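Protease (Penicillium cyclopium, PDB 5Z6O) hydrolyses peptide bonds in proteins as a subtilisin-family serine protease of the proteinase K type, probably cleaving casein, gelatin and collagen IV. Local coordinates at residues Thr183-Thr188 against Asp204-Gly209; Gly209-Ala214 against Thr223-Ser228. One frame throughout, in Å; residues are numbered along the deposited sequence.

Contact 1: residues Thr183-Thr188 against Asp204-Gly209; sequences TIAAST and DLYAPG. With CA (calcium ion), chain B.
Thr-183 is held at both ends of its backbone by Asp-204: its N donates a nearly straight bond of 2.8 Å to Asp-204 OD2, and its O accepts Asp-204 N. Asp-204 OD2 receives this N-H on its anti lone pair while it binds the calcium ion at 2.4 Å; Asp-204 OD1 binds the same ion at 2.6 Å, making the carboxylate bidentate. Val-181 O and five waters complete the site; one water also donates to Thr-183 OG1, which bonds Ala-176 O too. Ile-184 lies alongside Leu-205, pointing the same way, with CD1 3.7 Å from Leu-205 CD2; its CG2 meets Ala-207 CB. Ala-185 forms parallel-strand bonds through N to Leu-205 O and through O to Ala-207 N, and its CB makes a CH-pi contact 3.8 Å from the centroid of the Tyr-206 ring. Ala-186 O lies at the edge of that ring, 3.4 Å from Tyr-206 CD2, and Ala-186 CB packs on Gly-209 CA. Ser-187 continues the ladder, N to Ala-207 O and O from Gly-209 N. The Asp-204 carboxylate is probably kept ionised, and through the OD2 shared by ion and Thr-183 N the metal site is joined to the parallel sheet's edge.

Contact 2: residues Gly209-Ala214 against Thr223-Ser228; sequences GKDITA and TLSGTS. With PMS (phenylmethanesulfonic acid), chain C.
Ile-212 and Leu-224 form a hydrogen-bonded antiparallel pair: Ile-212 N donates to Leu-224 O at 2.9 Å, and Leu-224 N returns a bond to Ile-212 O. Beyond the pair, Gly-226 N reaches Gly-209 O almost straight, with an N-H...O angle of 170°. Among side-chain bonds, Ser-225 OG, placed beside its own backbone N (chi1 -60°), accepts Asp-211 N at 2.9 Å. Two waters bridge this hydroxyl to Asp-211 OD1, while Asp-211 OD2 is met by Lys-210 NZ in a 3.1 Å salt bridge from above the carboxylate plane. Replacing this serine by alanine removes the hydroxyl and would probably leave Asp-211 N without its acceptor and break the two water bridges to Asp-211 OD1. Next along the hairpin, Thr-213 OG1 and Thr-223 OG1 share a 2.7 Å hydrogen bond across a non-hydrogen-bonded pair. Apolar packing is slight: Thr-223 CG2 rests 3.6 Å from Asp-211 CA. The inhibitor is covalently attached, with Ser-228 OG 1.6 Å from PMS S; O1S accepts a bond from Ser-228 N, and Asn-165 ND2 also hydrogen-bonds the inhibitor, consistent with the oxyanion hole of subtilisins. Asp-211 and Ile-212 both oppose Leu-224, giving a G1 beta bulge in a beta hairpin whose second strand, 221-224, leads through Ser-225 and Gly-226 into helix 227-245, which carries the nucleophilic Ser-228 of the subtilase active site.

In the fold
Contact 1 closes the parallel sheet at its 205-208 edge, and contact 2 follows directly in the chain, opening at Gly-209, the residue they share. Their centres are about 11 Å apart. From this glycine the chain leaves the sheet for the hairpin of strands 212-215 and 221-224, then enters helix 227-245, which packs back on contact 1 through Ala-230 and Val-234. Direct packing also joins them: Ala-186 CB meets Thr-227 CG2 at 3.8 Å, as does Thr-188 CG2 with Lys-210 CD. The calcium-bound sheet edge, the hairpin and the helix start bearing Ser-228 thus form one continuous piece of the subtilase fold.

Contact 1: residues Thr183-Thr188 against Asp204-Gly209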
loop_
_atom_site.group_PDB
_atom_site.type_symbol
_atom_site.label_atom_id
_atom_site.label_comp_id
_atom_site.label_asym_id
_atom_site.label_seq_id
_atom_site.Cartn_x
_atom_site.Cartn_y
_atom_site.Cartn_z
ATOM N N THR A 183 -4.562 -0.480 8.738
ATOM C CA THR A 183 -5.673 0.084 7.972
ATOM C C THR A 183 -5.438 1.575 7.739
ATOM O O THR A 183 -5.234 2.328 8.707
ATOM C CB THR A 183 -6.973 -0.117 8.748
ATOM O OG1 THR A 183 -7.198 -1.521 8.928
ATOM C CG2 THR A 183 -8.141 0.485 8.020
ATOM N N ILE A 184 -5.517 2.011 6.470
ATOM C CA ILE A 184 -4.933 3.293 6.060
ATOM C C ILE A 184 -6.032 4.204 5.513
ATOM O O ILE A 184 -6.738 3.839 4.569
ATOM C CB ILE A 184 -3.831 3.105 4.998
ATOM C CG1 ILE A 184 -2.842 1.994 5.384
ATOM C CG2 ILE A 184 -3.105 4.419 4.756
ATOM C CD1 ILE A 184 -2.264 2.202 6.804
ATOM N N ALA A 185 -6.150 5.402 6.080
ATOM C CA ALA A 185 -7.056 6.425 5.577
ATOM C C ALA A 185 -6.307 7.394 4.670
ATOM O O ALA A 185 -5.070 7.415 4.629
ATOM C CB ALA A 185 -7.722 7.177 6.745
ATOM N N ALA A 186 -7.068 8.178 3.905
ATOM C CA ALA A 186 -6.504 8.994 2.830
ATOM C C ALA A 186 -6.409 10.467 3.220
ATOM O O ALA A 186 -7.395 11.054 3.679
ATOM C CB ALA A 186 -7.349 8.864 1.569
ATOM N N SER A 187 -5.241 11.082 2.983
ATOM C CA SER A 187 -5.049 12.502 3.271
ATOM C C SER A 187 -4.909 13.292 1.975
ATOM O O SER A 187 -4.674 12.721 0.909
ATOM C CB SER A 187 -3.804 12.721 4.152
ATOM O OG SER A 187 -2.588 12.476 3.444
ATOM N N THR A 188 -5.007 14.635 2.079
ATOM C CA THR A 188 -4.886 15.512 0.917
ATOM C C THR A 188 -3.597 16.316 1.014
ATOM O O THR A 188 -2.932 16.324 2.046
ATOM C CB THR A 188 -6.055 16.494 0.839
ATOM O OG1 THR A 188 -5.956 17.412 1.966
ATOM C CG2 THR A 188 -7.377 15.738 0.909
ATOM N N ASP A 204 -5.329 2.963 11.473
ATOM C CA ASP A 204 -4.042 3.056 12.143
ATOM C C ASP A 204 -3.339 4.374 11.829
ATOM O O ASP A 204 -2.662 4.947 12.703
ATOM C CB ASP A 204 -3.156 1.870 11.725
ATOM C CG ASP A 204 -3.699 0.547 12.259
ATOM O OD1 ASP A 204 -3.615 0.359 13.490
ATOM O OD2 ASP A 204 -4.292 -0.241 11.496
ATOM N N LEU A 205 -3.457 4.861 10.590
ATOM C CA LEU A 205 -2.863 6.160 10.232
ATOM C C LEU A 205 -3.374 6.596 8.860
ATOM O O LEU A 205 -4.055 5.848 8.156
ATOM C CB LEU A 205 -1.328 6.124 10.241
ATOM C CG LEU A 205 -0.669 5.285 9.169
ATOM C CD1 LEU A 205 0.738 5.866 8.859
ATOM C CD2 LEU A 205 -0.468 3.836 9.642
ATOM N N TYR A 206 -3.028 7.828 8.501
ATOM C CA TYR A 206 -3.286 8.440 7.199
ATOM C C TYR A 206 -2.061 8.313 6.313
ATOM O O TYR A 206 -0.924 8.315 6.796
ATOM C CB TYR A 206 -3.608 9.954 7.320
ATOM C CG TYR A 206 -5.045 10.238 7.743
ATOM C CD1 TYR A 206 -5.445 10.126 9.096
ATOM C CD2 TYR A 206 -6.006 10.595 6.782
ATOM C CE1 TYR A 206 -6.794 10.363 9.463
ATOM C CE2 TYR A 206 -7.341 10.846 7.136
ATOM C CZ TYR A 206 -7.718 10.735 8.462
ATOM O OH TYR A 206 -9.037 11.003 8.747
ATOM N N ALA A 207 -2.309 8.290 5.001
ATOM C CA ALA A 207 -1.244 8.436 4.022
ATOM C C ALA A 207 -1.830 9.163 2.837
ATOM O O ALA A 207 -3.059 9.184 2.675
ATOM C CB ALA A 207 -0.681 7.069 3.595
ATOM N N PRO A 208 -0.992 9.741 1.976
ATOM C CA PRO A 208 -1.501 10.544 0.855
ATOM C C PRO A 208 -2.416 9.723 -0.031
ATOM O O PRO A 208 -2.061 8.620 -0.461
ATOM C CB PRO A 208 -0.224 10.954 0.112
ATOM C CG PRO A 208 0.780 11.103 1.214
ATOM C CD PRO A 208 0.465 9.924 2.159
ATOM N N GLY A 209 -3.591 10.283 -0.324
ATOM C CA GLY A 209 -4.579 9.492 -1.027
ATOM C C GLY A 209 -5.382 10.256 -2.037
ATOM O O GLY A 209 -6.213 9.659 -2.716
HETATM CA CA CA B . -4.587 -2.037 13.085
HETATM O O HOH W 1 -6.528 -2.125 11.852
HETATM O O HOH W 2 -2.497 -3.004 13.621
HETATM O O HOH W 3 -6.163 -0.738 14.038
HETATM O O HOH W 4 -5.833 -4.246 13.825
HETATM O O HOH W 5 -4.569 -1.821 15.487
#

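Contact 2: residues Gly209-Ala214 against Thr223-Ser228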
loop_
_atom_site.group_PDB
_atom_site.type_symbol
_atom_site.label_atom_id
_atom_site.label_comp_id
_atom_site.label_asym_id
_atom_site.label_seq_id
_atom_site.Cartn_x
_atom_site.Cartn_y
_atom_site.Cartn_z
ATOM N N GLY A 209 -3.591 10.283 -0.324
ATOM C CA GLY A 209 -4.579 9.492 -1.027
ATOM C C GLY A 209 -5.382 10.256 -2.037
ATOM O O GLY A 209 -6.213 9.659 -2.716
ATOM N N LYS A 210 -5.189 11.570 -2.141
ATOM C CA LYS A 210 -5.939 12.349 -3.125
ATOM C C LYS A 210 -4.985 12.906 -4.154
ATOM O O LYS A 210 -3.945 13.495 -3.795
ATOM C CB LYS A 210 -6.718 13.490 -2.458
ATOM C CG LYS A 210 -7.441 14.391 -3.492
ATOM C CD LYS A 210 -8.324 15.429 -2.784
ATOM C CE LYS A 210 -9.142 16.228 -3.809
ATOM N NZ LYS A 210 -8.316 17.312 -4.358
ATOM N N ASP A 211 -5.328 12.706 -5.437
ATOM C CA ASP A 211 -4.523 13.165 -6.575
ATOM C C ASP A 211 -3.102 12.616 -6.507
ATOM O O ASP A 211 -2.119 13.361 -6.479
ATOM C CB ASP A 211 -4.522 14.707 -6.706
ATOM C CG ASP A 211 -5.917 15.246 -6.980
ATOM O OD1 ASP A 211 -6.668 14.591 -7.712
ATOM O OD2 ASP A 211 -6.288 16.295 -6.446
ATOM N N ILE A 212 -3.019 11.283 -6.546
ATOM C CA ILE A 212 -1.752 10.555 -6.471
ATOM C C ILE A 212 -1.398 10.084 -7.884
ATOM O O ILE A 212 -2.205 9.423 -8.537
ATOM C CB ILE A 212 -1.856 9.363 -5.510
ATOM C CG1 ILE A 212 -2.180 9.826 -4.090
ATOM C CG2 ILE A 212 -0.569 8.506 -5.609
ATOM C CD1 ILE A 212 -1.087 10.767 -3.534
ATOM N N THR A 213 -0.217 10.461 -8.378
ATOM C CA THR A 213 0.218 10.102 -9.721
ATOM C C THR A 213 1.118 8.872 -9.677
ATOM O O THR A 213 2.058 8.814 -8.871
ATOM C CB THR A 213 0.953 11.282 -10.355
ATOM O OG1 THR A 213 0.051 12.402 -10.369
ATOM C CG2 THR A 213 1.446 10.956 -11.809
ATOM N N ALA A 214 0.861 7.906 -10.571
ATOM C CA ALA A 214 1.697 6.704 -10.627
ATOM C C ALA A 214 1.538 6.044 -11.999
ATOM O O ALA A 214 0.780 6.519 -12.849
ATOM C CB ALA A 214 1.324 5.718 -9.507
ATOM N N THR A 223 -3.266 10.073 -12.659
ATOM C CA THR A 223 -3.504 10.667 -11.349
ATOM C C THR A 223 -4.883 10.229 -10.845
ATOM O O THR A 223 -5.898 10.439 -11.520
ATOM C CB THR A 223 -3.399 12.191 -11.435
ATOM O OG1 THR A 223 -2.103 12.565 -11.953
ATOM C CG2 THR A 223 -3.594 12.790 -10.060
ATOM N N LEU A 224 -4.921 9.555 -9.687
ATOM C CA LEU A 224 -6.148 8.937 -9.168
ATOM C C LEU A 224 -6.312 9.295 -7.700
ATOM O O LEU A 224 -5.351 9.724 -7.052
ATOM C CB LEU A 224 -6.125 7.399 -9.274
ATOM C CG LEU A 224 -5.993 6.744 -10.647
ATOM C CD1 LEU A 224 -5.899 5.238 -10.400
ATOM C CD2 LEU A 224 -7.233 7.099 -11.467
ATOM N N SER A 225 -7.522 9.067 -7.153
ATOM C CA SER A 225 -7.795 9.334 -5.745
ATOM C C SER A 225 -8.539 8.177 -5.114
ATOM O O SER A 225 -9.413 7.566 -5.738
ATOM C CB SER A 225 -8.649 10.589 -5.536
ATOM O OG SER A 225 -8.010 11.717 -6.062
ATOM N N GLY A 226 -8.223 7.909 -3.859
ATOM C CA GLY A 226 -8.925 6.907 -3.087
ATOM C C GLY A 226 -8.036 6.420 -1.972
ATOM O O GLY A 226 -6.833 6.653 -1.956
ATOM N N THR A 227 -8.649 5.760 -0.991
ATOM C CA THR A 227 -7.801 5.083 -0.007
ATOM C C THR A 227 -6.993 3.958 -0.662
ATOM O O THR A 227 -5.991 3.517 -0.090
ATOM C CB THR A 227 -8.613 4.506 1.152
ATOM O OG1 THR A 227 -9.626 3.655 0.649
ATOM C CG2 THR A 227 -9.296 5.626 1.996
ATOM N N SER A 228 -7.405 3.506 -1.862
ATOM C CA SER A 228 -6.563 2.606 -2.654
ATOM C C SER A 228 -5.187 3.191 -2.921
ATOM O O SER A 228 -4.221 2.438 -3.108
ATOM C CB SER A 228 -7.221 2.275 -4.019
ATOM O OG SER A 228 -8.409 1.506 -3.820
HETATM C C PMS C . -10.725 1.004 -4.724
HETATM S S PMS C . -9.497 2.337 -4.628
HETATM C C1 PMS C . -11.266 0.657 -3.329
HETATM C C2 PMS C . -10.470 0.715 -2.191
HETATM C C3 PMS C . -10.997 0.385 -0.950
HETATM C C4 PMS C . -12.323 0.000 -0.830
HETATM C C5 PMS C . -13.115 -0.063 -1.966
HETATM C C6 PMS C . -12.595 0.278 -3.204
HETATM O O2S PMS C . -9.331 3.045 -5.939
HETATM O O1S PMS C . -9.938 3.438 -3.712
HETATM O O HOH W 6 -7.582 12.218 -8.828
HETATM O O HOH W 7 -9.591 14.172 -6.737
#